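Local coordinates for protein glucokinase (PDB 3VGL) that probably catalyses the ATP-dependent phosphorylation of D-glucose to glucose 6-phosphate, and binds glucose and an ATP analogue, at residues V7-T12 and V60-A65; T12-G17 and A32-A37; A106-W111 and A307-Q312; I128-G133 and F256-G261. All blocks are in the same frame, centred on the assembly; numbering follows the deposited sequence.

Contacts 1 and 4 are the buried ones. Each is a parallel strand pair in the middle of a five-stranded sheet, and each ends in loops that reach the nucleotide analogue. Contact 2 lies at the surface, towards the 29-32 edge of the sheet that holds contact 1. Strands 3-9 and 13-19 are neighbours. Contact 3 is partly buried and has no strands. It is a helix crossing held by an indole, a leucine and a carboxylate. Backbone ladders and bare glycines dominate contacts 1 and 4, whereas contact 2 adds a bridging water and a lysine for the alpha-phosphate. The hydroxyls of Thr12, common to contacts 1 and 2, and Thr132 of contact 4 meet across the cleft.

Contact 1: residues V7-T12 and V60-A65; sequences VDIGGT and VGIGAA. With ANP (phosphoaminophosphonic acid-adenylate ester), chain E.
Ile9 and Ile62 form the apolar centre of this contact. Their two strands run parallel in the first sheet of the actin-like ATPase fold. CD1 of Ile9 presses on CG2 of Ile62 at 3.5 Å, closer than usual for two methyl groups. The chi2 of Ile9, 144°, is well short of fully staggered, consistent with some strain there. Val7 and Val60 meet more easily, CG2 of Val7 lying 4.0 Å from CG1 of Val60. Helix 37-52 packs on the face that carries Val7 and Ile9, through Val48 and Ile44. On the opposite face Asp8 is paired with Gly63, which brings no side chain.

The backbones are laced by four hydrogen bonds. Val7 uses its N on Gly61 O and takes Gly63 N on its own O, at 2.7 Å between Val7 O and Gly63 N. Ile9 N then bonds Gly63 O, and Ala65 N closes the ladder on Ile9 O at 2.9 Å. CB of Ala65 sits 3.3 Å from Ile9 O and also touches the bound glucose.

Beyond Ile9 the chain leaves the sheet and its backbone turns along the beta-phosphate. A CB on Gly10 would fall about 2.0 Å from ANP N3B, so a side chain there would collide with the bound nucleotide. The turn ends with Thr12 N giving its hydrogen to ANP O2B at 2.8 Å.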
loop_
_atom_site.group_PDB
_atom_site.type_symbol
_atom_site.label_atom_id
_atom_site.label_comp_id
_atom_site.label_asym_id
_atom_site.label_seq_id
_atom_site.Cartn_x
_atom_site.Cartn_y
_atom_site.Cartn_z
ATOM N N VAL A 7 -2.504 -30.950 23.475
ATOM C CA VAL A 7 -1.414 -31.010 22.500
ATOM C C VAL A 7 -1.519 -29.802 21.568
ATOM O O VAL A 7 -2.526 -29.653 20.865
ATOM C CB VAL A 7 -1.476 -32.297 21.610
ATOM C CG1 VAL A 7 -0.211 -32.420 20.729
ATOM C CG2 VAL A 7 -1.647 -33.546 22.466
ATOM N N ASP A 8 -0.506 -28.936 21.574
ATOM C CA ASP A 8 -0.517 -27.754 20.700
ATOM C C ASP A 8 0.382 -28.083 19.529
ATOM O O ASP A 8 1.578 -28.338 19.709
ATOM C CB ASP A 8 0.002 -26.533 21.488
ATOM C CG ASP A 8 -0.059 -25.234 20.680
ATOM O OD1 ASP A 8 0.401 -25.206 19.512
ATOM O OD2 ASP A 8 -0.572 -24.232 21.227
ATOM N N ILE A 9 -0.201 -28.132 18.326
ATOM C CA ILE A 9 0.571 -28.415 17.122
ATOM C C ILE A 9 0.715 -27.149 16.298
ATOM O O ILE A 9 -0.251 -26.684 15.666
ATOM C CB ILE A 9 -0.062 -29.495 16.244
ATOM C CG1 ILE A 9 -0.238 -30.766 17.062
ATOM C CG2 ILE A 9 0.844 -29.793 15.034
ATOM C CD1 ILE A 9 -1.491 -31.521 16.711
ATOM N N GLY A 10 1.921 -26.598 16.331
ATOM C CA GLY A 10 2.202 -25.357 15.586
ATOM C C GLY A 10 3.051 -25.635 14.361
ATOM O O GLY A 10 3.472 -26.762 14.121
ATOM N N GLY A 11 3.292 -24.592 13.565
ATOM C CA GLY A 11 4.142 -24.716 12.375
ATOM C C GLY A 11 5.557 -25.196 12.677
ATOM O O GLY A 11 6.191 -25.821 11.825
ATOM N N THR A 12 6.052 -24.911 13.886
ATOM C CA THR A 12 7.436 -25.209 14.248
ATOM C C THR A 12 7.499 -26.309 15.305
ATOM O O THR A 12 8.315 -27.226 15.194
ATOM C CB THR A 12 8.167 -23.915 14.749
ATOM O OG1 THR A 12 8.111 -22.923 13.713
ATOM C CG2 THR A 12 9.633 -24.166 15.062
ATOM N N VAL A 60 -7.995 -36.281 25.166
ATOM C CA VAL A 60 -6.934 -35.512 24.489
ATOM C C VAL A 60 -7.577 -34.332 23.762
ATOM O O VAL A 60 -8.508 -34.515 22.979
ATOM C CB VAL A 60 -6.126 -36.389 23.478
ATOM C CG1 VAL A 60 -5.082 -35.566 22.727
ATOM C CG2 VAL A 60 -5.428 -37.574 24.181
ATOM N N GLY A 61 -7.092 -33.123 24.038
ATOM C CA GLY A 61 -7.482 -31.945 23.246
ATOM C C GLY A 61 -6.305 -31.521 22.396
ATOM O O GLY A 61 -5.196 -31.364 22.897
ATOM N N ILE A 62 -6.560 -31.285 21.109
ATOM C CA ILE A 62 -5.543 -30.850 20.179
ATOM C C ILE A 62 -5.852 -29.409 19.807
ATOM O O ILE A 62 -6.989 -29.110 19.417
ATOM C CB ILE A 62 -5.580 -31.727 18.910
ATOM C CG1 ILE A 62 -5.041 -33.127 19.220
ATOM C CG2 ILE A 62 -4.789 -31.056 17.773
ATOM C CD1 ILE A 62 -5.274 -34.147 18.100
ATOM N N GLY A 63 -4.867 -28.527 19.976
ATOM C CA GLY A 63 -4.936 -27.161 19.400
ATOM C C GLY A 63 -4.087 -27.177 18.140
ATOM O O GLY A 63 -2.864 -27.280 18.230
ATOM N N ALA A 64 -4.733 -27.092 16.974
ATOM C CA ALA A 64 -4.053 -27.281 15.711
ATOM C C ALA A 64 -3.908 -25.951 14.986
ATOM O O ALA A 64 -4.875 -25.221 14.883
ATOM C CB ALA A 64 -4.858 -28.250 14.837
ATOM N N ALA A 65 -2.720 -25.686 14.444
ATOM C CA ALA A 65 -2.462 -24.443 13.702
ATOM C C ALA A 65 -3.058 -24.484 12.280
ATOM O O ALA A 65 -2.341 -24.523 11.277
ATOM C CB ALA A 65 -0.975 -24.170 13.659
HETATM P PB ANP E . 4.644 -22.562 16.869
HETATM O O1B ANP E . 4.202 -21.511 15.845
HETATM O O2B ANP E . 5.197 -23.835 16.300
HETATM N N3B ANP E . 3.315 -22.965 17.874
HETATM P PA ANP E . 6.059 -20.537 18.432
HETATM O O1A ANP E . 7.224 -20.686 19.414
HETATM O O2A ANP E . 4.745 -19.995 18.903
HETATM O O3A ANP E . 5.872 -21.973 17.718
HETATM O "O5'" ANP E . 6.519 -19.631 17.184
HETATM C "C5'" ANP E . 7.732 -19.887 16.470
HETATM C "C4'" ANP E . 8.231 -18.597 15.855
HETATM O "O4'" ANP E . 8.318 -17.574 16.857
HETATM C "C3'" ANP E . 9.624 -18.785 15.306
HETATM O "O3'" ANP E . 9.795 -17.830 14.256
HETATM C "C2'" ANP E . 10.469 -18.402 16.493
HETATM O "O2'" ANP E . 11.763 -17.971 16.109
HETATM C "C1'" ANP E . 9.682 -17.281 17.156
HETATM N N9 ANP E . 9.793 -17.340 18.624
HETATM C C8 ANP E . 9.336 -18.298 19.451
HETATM N N7 ANP E . 9.626 -17.989 20.755
HETATM C C5 ANP E . 10.253 -16.799 20.727
HETATM C C6 ANP E . 10.862 -15.872 21.723
HETATM N N6 ANP E . 10.832 -16.154 23.051
HETATM N N1 ANP E . 11.407 -14.729 21.253
HETATM C C2 ANP E . 11.465 -14.399 19.940
HETATM N N3 ANP E . 10.943 -15.205 18.985
HETATM C C4 ANP E . 10.359 -16.369 19.331
#

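Contact 2: residues T12-G17 and A32-A37; sequences TKIAAG and ATPPTA. With ANP (phosphoaminophosphonic acid-adenylate ester), chain E.
Thr33 N bonds Thr12 O at 3.0 Å along an almost straight line (171°), approaching from above the carbonyl plane, just past the antiparallel non-hydrogen-bonded pair Lys13 and Ala32. A water donates one hydrogen to Thr12 O and the other to Thr33 O, 2.8 Å from each of these atoms. Thr12 O is thus gripped twice.

Thr33 is the side chain that reaches across. Its CB stands 3.6 Å from Thr12 O. With chi1 at -51° OG1 lies beside its own backbone N and comes close over the Lys13 backbone. The hydrogen bond of OG1 goes elsewhere, to Gly10 O, and so ties the loop to the glycine turn beside the beta-phosphate. Ile14 crosses Thr33 at about a right angle, CG1 of Ile14 lying 3.5 Å from Thr33 OG1. The tip of Ile14, CD1, rests on the Pro34 ring at CD, and helix 37-52 packs on both residues through Ala43.

Lys13 turns the other way. Its chain is extended beyond CG and runs beside the phosphates, until NZ bonds ANP O1A at 2.6 Å. Its backbone N bonds ANP O2B at 2.8 Å. A methionine in its place would probably leave the negative charge at O1A without its ammonium mate.

Lys13 therefore holds two phosphates at once, by backbone and by side chain. The arrangement is that of the phosphate-1 hairpin of actin-like ATPases, here bonded to the segment after strand 29-32 through Thr33.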
loop_
_atom_site.group_PDB
_atom_site.type_symbol
_atom_site.label_atom_id
_atom_site.label_comp_id
_atom_site.label_asym_id
_atom_site.label_seq_id
_atom_site.Cartn_x
_atom_site.Cartn_y
_atom_site.Cartn_z
ATOM N N THR A 12 6.052 -24.911 13.886
ATOM C CA THR A 12 7.436 -25.209 14.248
ATOM C C THR A 12 7.499 -26.309 15.305
ATOM O O THR A 12 8.315 -27.226 15.194
ATOM C CB THR A 12 8.167 -23.915 14.749
ATOM O OG1 THR A 12 8.111 -22.923 13.713
ATOM C CG2 THR A 12 9.633 -24.166 15.062
ATOM N N LYS A 13 6.633 -26.213 16.315
ATOM C CA LYS A 13 6.730 -27.051 17.515
ATOM C C LYS A 13 5.436 -27.763 17.854
ATOM O O LYS A 13 4.344 -27.226 17.676
ATOM C CB LYS A 13 7.079 -26.186 18.736
ATOM C CG LYS A 13 8.277 -25.279 18.587
ATOM C CD LYS A 13 8.114 -24.094 19.526
ATOM C CE LYS A 13 9.260 -23.121 19.379
ATOM N NZ LYS A 13 9.166 -22.028 20.381
ATOM N N ILE A 14 5.578 -28.966 18.403
ATOM C CA ILE A 14 4.480 -29.649 19.069
ATOM C C ILE A 14 4.764 -29.666 20.568
ATOM O O ILE A 14 5.878 -29.986 20.995
ATOM C CB ILE A 14 4.321 -31.104 18.527
ATOM C CG1 ILE A 14 3.828 -31.073 17.073
ATOM C CG2 ILE A 14 3.375 -31.910 19.424
ATOM C CD1 ILE A 14 3.954 -32.421 16.352
ATOM N N ALA A 15 3.774 -29.279 21.363
ATOM C CA ALA A 15 3.901 -29.321 22.822
ATOM C C ALA A 15 2.685 -29.977 23.436
ATOM O O ALA A 15 1.555 -29.669 23.075
ATOM C CB ALA A 15 4.080 -27.939 23.382
ATOM N N ALA A 16 2.924 -30.875 24.396
ATOM C CA ALA A 16 1.819 -31.530 25.060
ATOM C C ALA A 16 2.037 -31.532 26.559
ATOM O O ALA A 16 3.172 -31.417 27.046
ATOM C CB ALA A 16 1.634 -32.950 24.545
ATOM N N GLY A 17 0.937 -31.629 27.284
ATOM C CA GLY A 17 1.021 -31.767 28.727
ATOM C C GLY A 17 -0.265 -32.227 29.338
ATOM O O GLY A 17 -1.341 -32.034 28.779
ATOM N N ALA A 32 9.769 -31.271 17.634
ATOM C CA ALA A 32 9.586 -30.465 16.424
ATOM C C ALA A 32 8.450 -31.025 15.565
ATOM O O ALA A 32 8.255 -32.241 15.463
ATOM C CB ALA A 32 10.894 -30.381 15.613
ATOM N N THR A 33 7.692 -30.126 14.949
ATOM C CA THR A 33 6.636 -30.523 14.035
ATOM C C THR A 33 7.242 -31.113 12.766
ATOM O O THR A 33 7.994 -30.435 12.065
ATOM C CB THR A 33 5.746 -29.323 13.699
ATOM O OG1 THR A 33 5.349 -28.724 14.941
ATOM C CG2 THR A 33 4.526 -29.764 12.912
ATOM N N PRO A 34 6.908 -32.377 12.465
ATOM C CA PRO A 34 7.395 -33.012 11.237
ATOM C C PRO A 34 6.745 -32.418 9.988
ATOM O O PRO A 34 5.675 -31.811 10.080
ATOM C CB PRO A 34 6.957 -34.473 11.406
ATOM C CG PRO A 34 6.687 -34.652 12.838
ATOM C CD PRO A 34 6.154 -33.327 13.302
ATOM N N PRO A 35 7.383 -32.607 8.817
ATOM C CA PRO A 35 6.908 -31.996 7.578
ATOM C C PRO A 35 5.705 -32.656 6.890
ATOM O O PRO A 35 5.109 -32.042 5.995
ATOM C CB PRO A 35 8.148 -32.043 6.674
ATOM C CG PRO A 35 8.912 -33.204 7.143
ATOM C CD PRO A 35 8.684 -33.279 8.633
ATOM N N THR A 36 5.348 -33.882 7.271
ATOM C CA THR A 36 4.207 -34.559 6.622
ATOM C C THR A 36 3.087 -34.843 7.611
ATOM O O THR A 36 3.334 -35.006 8.808
ATOM C CB THR A 36 4.599 -35.900 5.943
ATOM O OG1 THR A 36 5.006 -36.847 6.937
ATOM C CG2 THR A 36 5.718 -35.706 4.895
ATOM N N ALA A 37 1.864 -34.920 7.093
ATOM C CA ALA A 37 0.680 -35.181 7.908
ATOM C C ALA A 37 0.782 -36.510 8.658
ATOM O O ALA A 37 0.366 -36.611 9.817
ATOM C CB ALA A 37 -0.576 -35.139 7.052
HETATM P PB ANP E . 4.644 -22.562 16.869
HETATM O O1B ANP E . 4.202 -21.511 15.845
HETATM O O2B ANP E . 5.197 -23.835 16.300
HETATM N N3B ANP E . 3.315 -22.965 17.874
HETATM P PA ANP E . 6.059 -20.537 18.432
HETATM O O1A ANP E . 7.224 -20.686 19.414
HETATM O O2A ANP E . 4.745 -19.995 18.903
HETATM O O3A ANP E . 5.872 -21.973 17.718
HETATM O "O5'" ANP E . 6.519 -19.631 17.184
HETATM C "C5'" ANP E . 7.732 -19.887 16.470
HETATM C "C4'" ANP E . 8.231 -18.597 15.855
HETATM O "O4'" ANP E . 8.318 -17.574 16.857
HETATM C "C3'" ANP E . 9.624 -18.785 15.306
HETATM O "O3'" ANP E . 9.795 -17.830 14.256
HETATM C "C2'" ANP E . 10.469 -18.402 16.493
HETATM O "O2'" ANP E . 11.763 -17.971 16.109
HETATM C "C1'" ANP E . 9.682 -17.281 17.156
HETATM N N9 ANP E . 9.793 -17.340 18.624
HETATM C C8 ANP E . 9.336 -18.298 19.451
HETATM N N7 ANP E . 9.626 -17.989 20.755
HETATM C C5 ANP E . 10.253 -16.799 20.727
HETATM C C6 ANP E . 10.862 -15.872 21.723
HETATM N N6 ANP E . 10.832 -16.154 23.051
HETATM N N1 ANP E . 11.407 -14.729 21.253
HETATM C C2 ANP E . 11.465 -14.399 19.940
HETATM N N3 ANP E . 10.943 -15.205 18.985
HETATM C C4 ANP E . 10.359 -16.369 19.331
HETATM O O HOH W 1 9.444 -28.151 12.805
#

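Contact 3: residues A106-W111 and A307-Q312; sequences ANAAAW and ADLARQ. With NA (sodium ion), chain C.
Trp111 of helix 105-116 packs on Asp308 and Leu309 of helix 301-311, and the short helical segments cross at 84°. In this ROK kinase of the actin-like ATPase fold, the C-terminal helix also reaches the first sheet, through Thr4 and Val19.

The apolar part is a CH-pi contact. CD2 of Leu309 lies over the five-membered ring of Trp111, 3.7 Å from its centroid and 9° off the normal. The other branch, CD1 of Leu309, meets CA of Ala108 at 4.0 Å. Leu144 touches both Trp111 and Leu309.

The polar part is at the ring edge. Trp111 CG is anti to the backbone N (chi1 -176°), which carries the indole out to Asp308. NE1 of Trp111 bonds the anti lone pair of Asp308 OD2 at 2.9 Å, with carboxylate and ring nearly coplanar. OD2 also forms a salt bridge with Arg115, and OD1 one with Arg311. Putting an alanine here would probably leave Asp308 without its indole N-H and Leu309 CD2 without the ring face it covers.

The metal part lies one turn back. Asn104, Gly136 and two waters complete the sodium site, to which Asn107 OD1 binds at 2.5 Å.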
loop_
_atom_site.group_PDB
_atom_site.type_symbol
_atom_site.label_atom_id
_atom_site.label_comp_id
_atom_site.label_asym_id
_atom_site.label_seq_id
_atom_site.Cartn_x
_atom_site.Cartn_y
_atom_site.Cartn_z
ATOM N N ALA A 106 -5.150 -21.157 18.303
ATOM C CA ALA A 106 -5.293 -19.867 18.930
ATOM C C ALA A 106 -6.678 -19.708 19.574
ATOM O O ALA A 106 -6.829 -18.991 20.549
ATOM C CB ALA A 106 -4.990 -18.766 17.915
ATOM N N ASN A 107 -7.679 -20.419 19.046
ATOM C CA ASN A 107 -8.966 -20.531 19.738
ATOM C C ASN A 107 -8.715 -21.145 21.115
ATOM O O ASN A 107 -9.179 -20.643 22.128
ATOM C CB ASN A 107 -9.942 -21.416 18.962
ATOM C CG ASN A 107 -10.514 -20.743 17.733
ATOM O OD1 ASN A 107 -10.149 -19.600 17.369
ATOM N ND2 ASN A 107 -11.410 -21.448 17.070
ATOM N N ALA A 108 -7.890 -22.190 21.138
ATOM C CA ALA A 108 -7.576 -22.885 22.396
ATOM C C ALA A 108 -6.790 -21.966 23.347
ATOM O O ALA A 108 -7.089 -21.895 24.552
ATOM C CB ALA A 108 -6.829 -24.177 22.110
ATOM N N ALA A 109 -5.828 -21.212 22.811
ATOM C CA ALA A 109 -5.080 -20.247 23.631
ATOM C C ALA A 109 -6.016 -19.200 24.261
ATOM O O ALA A 109 -5.868 -18.869 25.441
ATOM C CB ALA A 109 -3.984 -19.559 22.793
ATOM N N ALA A 110 -6.953 -18.666 23.468
ATOM C CA ALA A 110 -7.936 -17.706 23.978
ATOM C C ALA A 110 -8.714 -18.302 25.154
ATOM O O ALA A 110 -8.869 -17.665 26.216
ATOM C CB ALA A 110 -8.893 -17.283 22.871
ATOM N N TRP A 111 -9.197 -19.522 24.951
ATOM C CA TRP A 111 -9.931 -20.224 25.995
ATOM C C TRP A 111 -9.061 -20.429 27.253
ATOM O O TRP A 111 -9.525 -20.180 28.385
ATOM C CB TRP A 111 -10.496 -21.543 25.449
ATOM C CG TRP A 111 -11.343 -22.246 26.462
ATOM C CD1 TRP A 111 -11.013 -23.366 27.174
ATOM C CD2 TRP A 111 -12.649 -21.851 26.905
ATOM N NE1 TRP A 111 -12.045 -23.695 28.038
ATOM C CE2 TRP A 111 -13.059 -22.787 27.889
ATOM C CE3 TRP A 111 -13.515 -20.795 26.570
ATOM C CZ2 TRP A 111 -14.305 -22.701 28.535
ATOM C CZ3 TRP A 111 -14.748 -20.708 27.211
ATOM C CH2 TRP A 111 -15.130 -21.667 28.181
ATOM N N ALA A 307 -6.553 -28.764 26.359
ATOM C CA ALA A 307 -6.826 -29.745 27.431
ATOM C C ALA A 307 -8.183 -29.459 28.059
ATOM O O ALA A 307 -8.987 -30.373 28.267
ATOM C CB ALA A 307 -5.737 -29.706 28.490
ATOM N N ASP A 308 -8.450 -28.187 28.358
ATOM C CA ASP A 308 -9.693 -27.859 29.027
ATOM C C ASP A 308 -10.883 -28.022 28.094
ATOM O O ASP A 308 -11.943 -28.441 28.527
ATOM C CB ASP A 308 -9.661 -26.469 29.657
ATOM C CG ASP A 308 -10.813 -26.245 30.613
ATOM O OD1 ASP A 308 -10.828 -26.846 31.725
ATOM O OD2 ASP A 308 -11.729 -25.491 30.259
ATOM N N LEU A 309 -10.708 -27.695 26.805
ATOM C CA LEU A 309 -11.786 -27.892 25.838
ATOM C C LEU A 309 -12.111 -29.387 25.639
ATOM O O LEU A 309 -13.248 -29.740 25.332
ATOM C CB LEU A 309 -11.478 -27.176 24.500
ATOM C CG LEU A 309 -11.569 -25.641 24.552
ATOM C CD1 LEU A 309 -10.886 -25.017 23.345
ATOM C CD2 LEU A 309 -13.016 -25.135 24.644
ATOM N N ALA A 310 -11.122 -30.255 25.840
ATOM C CA ALA A 310 -11.354 -31.702 25.785
ATOM C C ALA A 310 -12.219 -32.142 26.963
ATOM O O ALA A 310 -13.083 -33.001 26.810
ATOM C CB ALA A 310 -10.033 -32.466 25.773
ATOM N N ARG A 311 -11.979 -31.534 28.125
ATOM C CA ARG A 311 -12.672 -31.884 29.377
ATOM C C ARG A 311 -14.143 -31.482 29.329
ATOM O O ARG A 311 -14.984 -32.133 29.944
ATOM C CB ARG A 311 -11.968 -31.215 30.558
ATOM C CG ARG A 311 -12.440 -31.614 31.947
ATOM C CD ARG A 311 -11.275 -31.491 32.930
ATOM N NE ARG A 311 -10.530 -30.262 32.669
ATOM C CZ ARG A 311 -9.211 -30.122 32.791
ATOM N NH1 ARG A 311 -8.451 -31.148 33.196
ATOM N NH2 ARG A 311 -8.658 -28.942 32.490
ATOM N N GLN A 312 -14.446 -30.412 28.597
ATOM C CA GLN A 312 -15.831 -30.009 28.356
ATOM C C GLN A 312 -16.440 -30.669 27.104
ATOM O O GLN A 312 -17.333 -30.104 26.460
ATOM C CB GLN A 312 -15.954 -28.480 28.304
ATOM C CG GLN A 312 -16.284 -27.852 29.668
ATOM C CD GLN A 312 -15.072 -27.251 30.357
ATOM O OE1 GLN A 312 -14.564 -26.213 29.936
ATOM N NE2 GLN A 312 -14.619 -27.889 31.436
HETATM NA NA NA C . -8.359 -19.045 15.697
HETATM O O HOH W 2 -9.313 -20.068 13.683
HETATM O O HOH W 3 -6.376 -18.607 14.375
#

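Contact 4: residues I128-G133 and F256-G261; sequences ITLGTG and FIVGGG. With ANP (phosphoaminophosphonic acid-adenylate ester), chain E.
Gly259 and Gly260 press closely on Ile128, Thr129 and Leu130, while the ends of both segments part to admit the nucleotide. The strands are a central parallel pair in the second sheet of the actin-like ATPase fold.

The tight part is made of backbone. Ile128 N bonds Ile257 O, and Gly259 N bonds Ile128 O at 2.8 Å, in the carbonyl plane. Leu130 N reaches Gly259 O at 3.0 Å from above the plane of that carbonyl. Next comes Gly260, whose CA lies 3.4 Å from Leu130 O. At its phi of +90° a CB would be jammed against the carbonyl O of Gly259, and it would also clash with Leu130 O, about 2.1 Å away. Thr129 sends CG2 along this glycine chain, and Ala106 and Ala109 of helix 105-116 cover it.

The side chains on the other face meet less closely. Ile128 and Val258 lie side by side, CG1 of Ile128 being 4.1 Å from CG2 of Val258. Leu130 reaches the other branch, its CD1 standing 3.9 Å from Val258 CG1. Helices 227-251 and 267-280 pack on this face.

Gly260 is partly exposed, and the contact thins out at Gly261. Gly131 leaves room for the alpha-phosphate, since a CB would strike ANP O2A. Gly261 N bonds that same O2A at 2.9 Å. The loop after strand 125-130 fits the phosphate-2 position of the fold. There Thr132 OG1, which also shares a hydrogen bond with Thr12 OG1, donates to ANP O1B at 2.7 Å.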
loop_
_atom_site.group_PDB
_atom_site.type_symbol
_atom_site.label_atom_id
_atom_site.label_comp_id
_atom_site.label_asym_id
_atom_site.label_seq_id
_atom_site.Cartn_x
_atom_site.Cartn_y
_atom_site.Cartn_z
ATOM N N ILE A 128 -4.570 -12.734 20.241
ATOM C CA ILE A 128 -3.734 -12.982 19.064
ATOM C C ILE A 128 -2.530 -13.764 19.520
ATOM O O ILE A 128 -2.021 -13.538 20.624
ATOM C CB ILE A 128 -3.273 -11.705 18.302
ATOM C CG1 ILE A 128 -2.283 -10.852 19.107
ATOM C CG2 ILE A 128 -4.477 -10.879 17.887
ATOM C CD1 ILE A 128 -1.547 -9.796 18.227
ATOM N N THR A 129 -2.095 -14.711 18.701
ATOM C CA THR A 129 -0.859 -15.422 19.016
ATOM C C THR A 129 0.170 -15.103 17.944
ATOM O O THR A 129 -0.157 -15.054 16.746
ATOM C CB THR A 129 -1.048 -16.938 19.154
ATOM O OG1 THR A 129 -1.529 -17.491 17.922
ATOM C CG2 THR A 129 -2.038 -17.265 20.307
ATOM N N LEU A 130 1.399 -14.850 18.384
ATOM C CA LEU A 130 2.504 -14.527 17.483
ATOM C C LEU A 130 3.510 -15.656 17.531
ATOM O O LEU A 130 4.162 -15.865 18.545
ATOM C CB LEU A 130 3.168 -13.217 17.938
ATOM C CG LEU A 130 2.283 -11.970 17.939
ATOM C CD1 LEU A 130 3.042 -10.798 18.541
ATOM C CD2 LEU A 130 1.808 -11.640 16.504
ATOM N N GLY A 131 3.646 -16.365 16.418
ATOM C CA GLY A 131 4.491 -17.575 16.361
ATOM C C GLY A 131 4.929 -17.802 14.938
ATOM O O GLY A 131 5.330 -16.857 14.248
ATOM N N THR A 132 4.849 -19.049 14.480
ATOM C CA THR A 132 5.122 -19.332 13.067
ATOM C C THR A 132 4.219 -18.490 12.180
ATOM O O THR A 132 4.651 -17.966 11.142
ATOM C CB THR A 132 4.886 -20.809 12.771
ATOM O OG1 THR A 132 5.755 -21.559 13.614
ATOM C CG2 THR A 132 5.233 -21.153 11.330
ATOM N N GLY A 133 2.963 -18.400 12.612
ATOM C CA GLY A 133 1.975 -17.542 11.975
ATOM C C GLY A 133 1.334 -16.636 13.013
ATOM O O GLY A 133 1.830 -16.484 14.119
ATOM N N PHE A 256 -7.145 -7.146 24.982
ATOM C CA PHE A 256 -6.378 -7.960 24.038
ATOM C C PHE A 256 -5.333 -8.743 24.794
ATOM O O PHE A 256 -4.689 -8.207 25.702
ATOM C CB PHE A 256 -5.689 -7.078 22.996
ATOM C CG PHE A 256 -6.655 -6.394 22.090
ATOM C CD1 PHE A 256 -7.312 -7.130 21.119
ATOM C CD2 PHE A 256 -6.977 -5.041 22.262
ATOM C CE1 PHE A 256 -8.264 -6.528 20.291
ATOM C CE2 PHE A 256 -7.927 -4.418 21.397
ATOM C CZ PHE A 256 -8.562 -5.177 20.432
ATOM N N ILE A 257 -5.191 -10.012 24.423
ATOM C CA ILE A 257 -4.222 -10.905 25.079
ATOM C C ILE A 257 -3.307 -11.422 23.992
ATOM O O ILE A 257 -3.775 -12.014 23.011
ATOM C CB ILE A 257 -4.914 -12.053 25.828
ATOM C CG1 ILE A 257 -5.936 -11.493 26.828
ATOM C CG2 ILE A 257 -3.877 -12.925 26.534
ATOM C CD1 ILE A 257 -6.861 -12.537 27.437
ATOM N N VAL A 258 -2.013 -11.171 24.158
ATOM C CA VAL A 258 -1.010 -11.550 23.156
ATOM C C VAL A 258 -0.290 -12.796 23.628
ATOM O O VAL A 258 0.348 -12.784 24.694
ATOM C CB VAL A 258 0.002 -10.399 22.931
ATOM C CG1 VAL A 258 0.997 -10.792 21.840
ATOM C CG2 VAL A 258 -0.734 -9.130 22.486
ATOM N N GLY A 259 -0.415 -13.871 22.832
ATOM C CA GLY A 259 0.205 -15.162 23.159
ATOM C C GLY A 259 1.188 -15.550 22.062
ATOM O O GLY A 259 1.733 -14.689 21.344
ATOM N N GLY A 260 1.425 -16.846 21.943
ATOM C CA GLY A 260 2.472 -17.347 21.055
ATOM C C GLY A 260 3.786 -17.462 21.793
ATOM O O GLY A 260 3.929 -16.933 22.891
ATOM N N GLY A 261 4.753 -18.164 21.203
ATOM C CA GLY A 261 6.073 -18.272 21.818
ATOM C C GLY A 261 6.706 -16.968 22.238
ATOM O O GLY A 261 7.280 -16.896 23.314
HETATM P PB ANP E . 4.644 -22.562 16.869
HETATM O O1B ANP E . 4.202 -21.511 15.845
HETATM O O2B ANP E . 5.197 -23.835 16.300
HETATM N N3B ANP E . 3.315 -22.965 17.874
HETATM P PA ANP E . 6.059 -20.537 18.432
HETATM O O1A ANP E . 7.224 -20.686 19.414
HETATM O O2A ANP E . 4.745 -19.995 18.903
HETATM O O3A ANP E . 5.872 -21.973 17.718
HETATM O "O5'" ANP E . 6.519 -19.631 17.184
HETATM C "C5'" ANP E . 7.732 -19.887 16.470
HETATM C "C4'" ANP E . 8.231 -18.597 15.855
HETATM O "O4'" ANP E . 8.318 -17.574 16.857
HETATM C "C3'" ANP E . 9.624 -18.785 15.306
HETATM O "O3'" ANP E . 9.795 -17.830 14.256
HETATM C "C2'" ANP E . 10.469 -18.402 16.493
HETATM O "O2'" ANP E . 11.763 -17.971 16.109
HETATM C "C1'" ANP E . 9.682 -17.281 17.156
HETATM N N9 ANP E . 9.793 -17.340 18.624
HETATM C C8 ANP E . 9.336 -18.298 19.451
HETATM N N7 ANP E . 9.626 -17.989 20.755
HETATM C C5 ANP E . 10.253 -16.799 20.727
HETATM C C6 ANP E . 10.862 -15.872 21.723
HETATM N N6 ANP E . 10.832 -16.154 23.051
HETATM N N1 ANP E . 11.407 -14.729 21.253
HETATM C C2 ANP E . 11.465 -14.399 19.940
HETATM N N3 ANP E . 10.943 -15.205 18.985
HETATM C C4 ANP E . 10.359 -16.369 19.331
#